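Local coordinates for protein SAM-dependent O-methyltransferase (Thermotoga maritima, PDB 1O54) that probably transfers a methyl group from S-adenosyl-L-methionine to N1 of adenosine 58 in tRNA, at residues Leu108-Gly120 against Phe177-Val189. Numbering follows the deposited sequence.
Sequences LDVKEGDRIIDTG and FDEKDVDALFLDV
Ile117 and Thr119 bond alternately with Ala184, Phe186 and Asp188 as strands 115-119 and 184-187 run parallel, their axes 9° apart, in the Rossmann-like sheet of a class I methyltransferase. At the corner before the second strand, Asp183 OD2 takes the acceptor role that a backbone carbonyl would fill for Arg115 N (2.9 Å, 173°), while Asp183 N gives to Arg115 O. The Asp183 carboxylate stacks on that of Asp114, planes 18° apart, OD1 to OD1 3.6 Å. Lys111 NZ forms a salt bridge with Asp114 OD1 (2.8 Å), and Asp183 OD1 forms salt bridges with Lys204 of its own chain and Lys15 of the second subunit. Arg115, its chain bent, brings NH1 and NH2 end-on to Lys180 O in the guanidinium plane. Ile117 suits the buried face by branching: CG2 lies over the Phe177 ring, a CH-pi contact 4.0 Å from its centroid, while CD1 reaches Val182 CG1 (3.8 Å). Thr119 serves both environments, its CG2 at the edge of that ring and its OG1 bonded to Tyr143 O. On the other face, small Ala184 admits Ile116 CD1 (3.7 Å). Lysines thus probably offset the paired carboxylates at the strand starts; at the far end, bonds from Asp188 N to Thr119 O and Gly120 N to Asp188 O join Gly120 to Asp188, a predicted S-adenosyl-L-methionine ligand, at the probable cofactor site.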
loop_
_atom_site.group_PDB
_atom_site.type_symbol
_atom_site.label_atom_id
_atom_site.label_comp_id
_atom_site.label_asym_id
_atom_site.label_seq_id
_atom_site.Cartn_x
_atom_site.Cartn_y
_atom_site.Cartn_z
ATOM N N LEU A 108 8.890 13.553 16.230
ATOM C CA LEU A 108 9.654 14.676 16.833
ATOM C C LEU A 108 9.545 14.764 18.373
ATOM O O LEU A 108 10.245 15.583 19.014
ATOM C CB LEU A 108 9.226 16.001 16.212
ATOM C CG LEU A 108 9.597 16.227 14.751
ATOM C CD1 LEU A 108 9.120 17.544 14.255
ATOM C CD2 LEU A 108 11.124 16.114 14.531
ATOM N N ASP A 109 8.727 13.890 18.961
ATOM C CA ASP A 109 8.546 13.786 20.412
ATOM C C ASP A 109 8.100 15.112 21.023
ATOM O O ASP A 109 8.472 15.426 22.166
ATOM C CB ASP A 109 9.818 13.291 21.095
ATOM C CG ASP A 109 9.556 12.746 22.496
ATOM O OD1 ASP A 109 8.564 11.999 22.714
ATOM O OD2 ASP A 109 10.333 13.019 23.421
ATOM N N VAL A 110 7.310 15.886 20.272
ATOM C CA VAL A 110 6.874 17.203 20.742
ATOM C C VAL A 110 5.988 17.021 21.985
ATOM O O VAL A 110 5.022 16.257 21.973
ATOM C CB VAL A 110 6.153 18.041 19.667
ATOM C CG1 VAL A 110 5.835 19.404 20.185
ATOM C CG2 VAL A 110 6.973 18.105 18.377
ATOM N N LYS A 111 6.365 17.724 23.049
ATOM C CA LYS A 111 5.756 17.528 24.352
ATOM C C LYS A 111 5.759 18.825 25.145
ATOM O O LYS A 111 6.352 19.831 24.755
ATOM C CB LYS A 111 6.525 16.464 25.105
ATOM C CG LYS A 111 7.900 16.899 25.481
ATOM C CD LYS A 111 8.777 15.763 26.001
ATOM C CE LYS A 111 10.007 16.357 26.723
ATOM N NZ LYS A 111 10.966 17.157 25.888
ATOM N N GLU A 112 5.036 18.779 26.260
ATOM C CA GLU A 112 4.824 19.951 27.125
ATOM C C GLU A 112 6.122 20.668 27.386
ATOM O O GLU A 112 7.095 20.073 27.868
ATOM C CB GLU A 112 4.191 19.509 28.454
ATOM C CG GLU A 112 3.825 20.664 29.385
ATOM C CD GLU A 112 2.651 21.490 28.928
ATOM O OE1 GLU A 112 2.746 22.757 28.996
ATOM O OE2 GLU A 112 1.626 20.896 28.517
ATOM N N GLY A 113 6.118 21.969 27.145
ATOM C CA GLY A 113 7.268 22.817 27.429
ATOM C C GLY A 113 8.343 22.885 26.355
ATOM O O GLY A 113 9.307 23.644 26.496
ATOM N N ASP A 114 8.231 22.081 25.311
ATOM C CA ASP A 114 9.204 22.075 24.246
ATOM C C ASP A 114 9.246 23.419 23.509
ATOM O O ASP A 114 8.233 24.140 23.397
ATOM C CB ASP A 114 8.935 21.011 23.206
ATOM C CG ASP A 114 9.462 19.644 23.562
ATOM O OD1 ASP A 114 10.160 19.488 24.609
ATOM O OD2 ASP A 114 9.179 18.669 22.805
ATOM N N ARG A 115 10.442 23.738 23.060
ATOM C CA ARG A 115 10.694 24.841 22.143
ATOM C C ARG A 115 10.955 24.213 20.761
ATOM O O ARG A 115 11.868 23.375 20.604
ATOM C CB ARG A 115 11.912 25.649 22.600
ATOM C CG ARG A 115 11.628 26.421 23.903
ATOM C CD ARG A 115 12.883 26.888 24.667
ATOM N NE ARG A 115 13.635 27.875 23.891
ATOM C CZ ARG A 115 14.798 27.648 23.260
ATOM N NH1 ARG A 115 15.376 26.459 23.282
ATOM N NH2 ARG A 115 15.402 28.636 22.633
ATOM N N ILE A 116 10.172 24.643 19.782
ATOM C CA ILE A 116 10.130 24.016 18.470
ATOM C C ILE A 116 10.278 25.108 17.400
ATOM O O ILE A 116 9.621 26.148 17.506
ATOM C CB ILE A 116 8.754 23.357 18.252
ATOM C CG1 ILE A 116 8.444 22.317 19.332
ATOM C CG2 ILE A 116 8.681 22.769 16.832
ATOM C CD1 ILE A 116 9.339 21.163 19.352
ATOM N N ILE A 117 11.096 24.870 16.384
ATOM C CA ILE A 117 11.170 25.765 15.218
ATOM C C ILE A 117 10.326 25.127 14.112
ATOM O O ILE A 117 10.442 23.933 13.849
ATOM C CB ILE A 117 12.624 25.997 14.779
ATOM C CG1 ILE A 117 13.327 26.926 15.795
ATOM C CG2 ILE A 117 12.729 26.562 13.378
ATOM C CD1 ILE A 117 14.808 26.996 15.626
ATOM N N ASP A 118 9.539 25.948 13.437
ATOM C CA ASP A 118 8.726 25.528 12.293
ATOM C C ASP A 118 8.984 26.513 11.163
ATOM O O ASP A 118 8.853 27.715 11.336
ATOM C CB ASP A 118 7.263 25.594 12.709
ATOM C CG ASP A 118 6.307 25.206 11.603
ATOM O OD1 ASP A 118 5.260 25.903 11.426
ATOM O OD2 ASP A 118 6.530 24.243 10.844
ATOM N N THR A 119 9.371 26.026 9.991
ATOM C CA THR A 119 9.542 26.927 8.858
ATOM C C THR A 119 9.500 26.163 7.533
ATOM O O THR A 119 10.039 25.084 7.489
ATOM C CB THR A 119 10.870 27.676 8.994
ATOM O OG1 THR A 119 10.942 28.751 8.030
ATOM C CG2 THR A 119 12.101 26.810 8.747
ATOM N N GLY A 120 8.879 26.688 6.475
ATOM C CA GLY A 120 7.957 27.795 6.485
ATOM C C GLY A 120 6.678 27.405 7.179
ATOM O O GLY A 120 6.577 26.316 7.740
ATOM N N PHE A 177 18.628 30.751 12.494
ATOM C CA PHE A 177 17.609 30.958 13.491
ATOM C C PHE A 177 18.168 31.682 14.709
ATOM O O PHE A 177 19.368 31.552 15.033
ATOM C CB PHE A 177 17.020 29.600 13.886
ATOM C CG PHE A 177 16.493 28.829 12.715
ATOM C CD1 PHE A 177 17.222 27.809 12.152
ATOM C CD2 PHE A 177 15.269 29.159 12.148
ATOM C CE1 PHE A 177 16.742 27.110 11.052
ATOM C CE2 PHE A 177 14.809 28.489 11.029
ATOM C CZ PHE A 177 15.532 27.450 10.493
ATOM N N ASP A 178 17.323 32.445 15.395
ATOM C CA ASP A 178 17.753 33.144 16.589
ATOM C C ASP A 178 17.915 32.217 17.794
ATOM O O ASP A 178 18.698 32.526 18.716
ATOM C CB ASP A 178 16.741 34.211 16.985
ATOM C CG ASP A 178 16.588 35.289 15.949
ATOM O OD1 ASP A 178 17.545 35.550 15.177
ATOM O OD2 ASP A 178 15.535 35.956 15.853
ATOM N N GLU A 179 17.150 31.135 17.800
ATOM C CA GLU A 179 17.044 30.254 18.950
ATOM C C GLU A 179 18.126 29.184 18.873
ATOM O O GLU A 179 18.459 28.686 17.781
ATOM C CB GLU A 179 15.690 29.573 19.000
ATOM C CG GLU A 179 14.504 30.508 19.111
ATOM C CD GLU A 179 14.177 31.246 17.811
ATOM O OE1 GLU A 179 14.517 30.762 16.704
ATOM O OE2 GLU A 179 13.539 32.305 17.914
ATOM N N LYS A 180 18.643 28.814 20.049
ATOM C CA LYS A 180 19.529 27.686 20.198
ATOM C C LYS A 180 18.927 26.671 21.146
ATOM O O LYS A 180 18.029 26.962 21.945
ATOM C CB LYS A 180 20.886 28.127 20.767
ATOM C CG LYS A 180 21.647 29.085 19.894
ATOM C CD LYS A 180 22.157 28.418 18.638
ATOM C CE LYS A 180 23.253 29.272 17.963
ATOM N NZ LYS A 180 23.070 29.463 16.488
ATOM N N ASP A 181 19.458 25.471 21.038
ATOM C CA ASP A 181 19.093 24.380 21.875
ATOM C C ASP A 181 17.606 24.052 21.824
ATOM O O ASP A 181 17.045 23.608 22.823
ATOM C CB ASP A 181 19.542 24.654 23.294
ATOM C CG ASP A 181 21.050 24.633 23.424
ATOM O OD1 ASP A 181 21.572 25.538 24.062
ATOM O OD2 ASP A 181 21.736 23.735 22.902
ATOM N N VAL A 182 16.986 24.226 20.653
ATOM C CA VAL A 182 15.566 23.885 20.535
ATOM C C VAL A 182 15.387 22.361 20.552
ATOM O O VAL A 182 16.314 21.596 20.203
ATOM C CB VAL A 182 14.854 24.553 19.327
ATOM C CG1 VAL A 182 15.056 26.047 19.339
ATOM C CG2 VAL A 182 15.277 23.912 18.002
ATOM N N ASP A 183 14.215 21.922 20.986
ATOM C CA ASP A 183 13.972 20.496 21.185
ATOM C C ASP A 183 13.798 19.740 19.870
ATOM O O ASP A 183 14.224 18.587 19.743
ATOM C CB ASP A 183 12.764 20.327 22.055
ATOM C CG ASP A 183 12.994 20.887 23.432
ATOM O OD1 ASP A 183 13.657 20.187 24.224
ATOM O OD2 ASP A 183 12.601 22.019 23.775
ATOM N N ALA A 184 13.144 20.393 18.912
ATOM C CA ALA A 184 12.863 19.784 17.609
ATOM C C ALA A 184 12.640 20.886 16.581
ATOM O O ALA A 184 12.363 22.039 16.942
ATOM C CB ALA A 184 11.666 18.896 17.668
ATOM N N LEU A 185 12.730 20.509 15.313
ATOM C CA LEU A 185 12.637 21.441 14.226
ATOM C C LEU A 185 11.973 20.755 13.061
ATOM O O LEU A 185 12.350 19.655 12.671
ATOM C CB LEU A 185 14.030 21.947 13.846
ATOM C CG LEU A 185 14.103 23.096 12.831
ATOM C CD1 LEU A 185 15.334 23.914 13.062
ATOM C CD2 LEU A 185 14.024 22.561 11.406
ATOM N N PHE A 186 10.981 21.423 12.497
ATOM C CA PHE A 186 10.313 20.945 11.273
ATOM C C PHE A 186 10.570 21.943 10.148
ATOM O O PHE A 186 10.337 23.164 10.289
ATOM C CB PHE A 186 8.808 20.831 11.461
ATOM C CG PHE A 186 8.114 20.328 10.242
ATOM C CD1 PHE A 186 8.301 18.995 9.830
ATOM C CD2 PHE A 186 7.326 21.157 9.471
ATOM C CE1 PHE A 186 7.677 18.517 8.668
ATOM C CE2 PHE A 186 6.690 20.684 8.322
ATOM C CZ PHE A 186 6.888 19.368 7.911
ATOM N N LEU A 187 10.994 21.401 9.009
ATOM C CA LEU A 187 11.416 22.189 7.879
ATOM C C LEU A 187 10.538 21.818 6.685
ATOM O O LEU A 187 10.438 20.640 6.331
ATOM C CB LEU A 187 12.853 21.873 7.542
ATOM C CG LEU A 187 13.463 22.612 6.341
ATOM C CD1 LEU A 187 13.561 24.099 6.557
ATOM C CD2 LEU A 187 14.847 22.008 6.071
ATOM N N ASP A 188 9.914 22.829 6.062
ATOM C CA ASP A 188 9.108 22.586 4.899
ATOM C C ASP A 188 9.315 23.787 3.976
ATOM O O ASP A 188 8.695 24.846 4.158
ATOM C CB ASP A 188 7.663 22.450 5.275
ATOM C CG ASP A 188 6.770 22.048 4.110
ATOM O OD1 ASP A 188 7.229 21.956 2.968
ATOM O OD2 ASP A 188 5.552 21.838 4.288
ATOM N N VAL A 189 10.214 23.616 3.028
ATOM C CA VAL A 189 10.646 24.675 2.093
ATOM C C VAL A 189 10.889 23.984 0.761
ATOM O O VAL A 189 10.983 22.758 0.715
ATOM C CB VAL A 189 11.927 25.390 2.550
ATOM C CG1 VAL A 189 11.720 26.118 3.880
ATOM C CG2 VAL A 189 13.056 24.421 2.695
HETATM O O HOH W 1 12.096 23.623 26.286
HETATM O O HOH W 2 14.700 23.910 24.373
#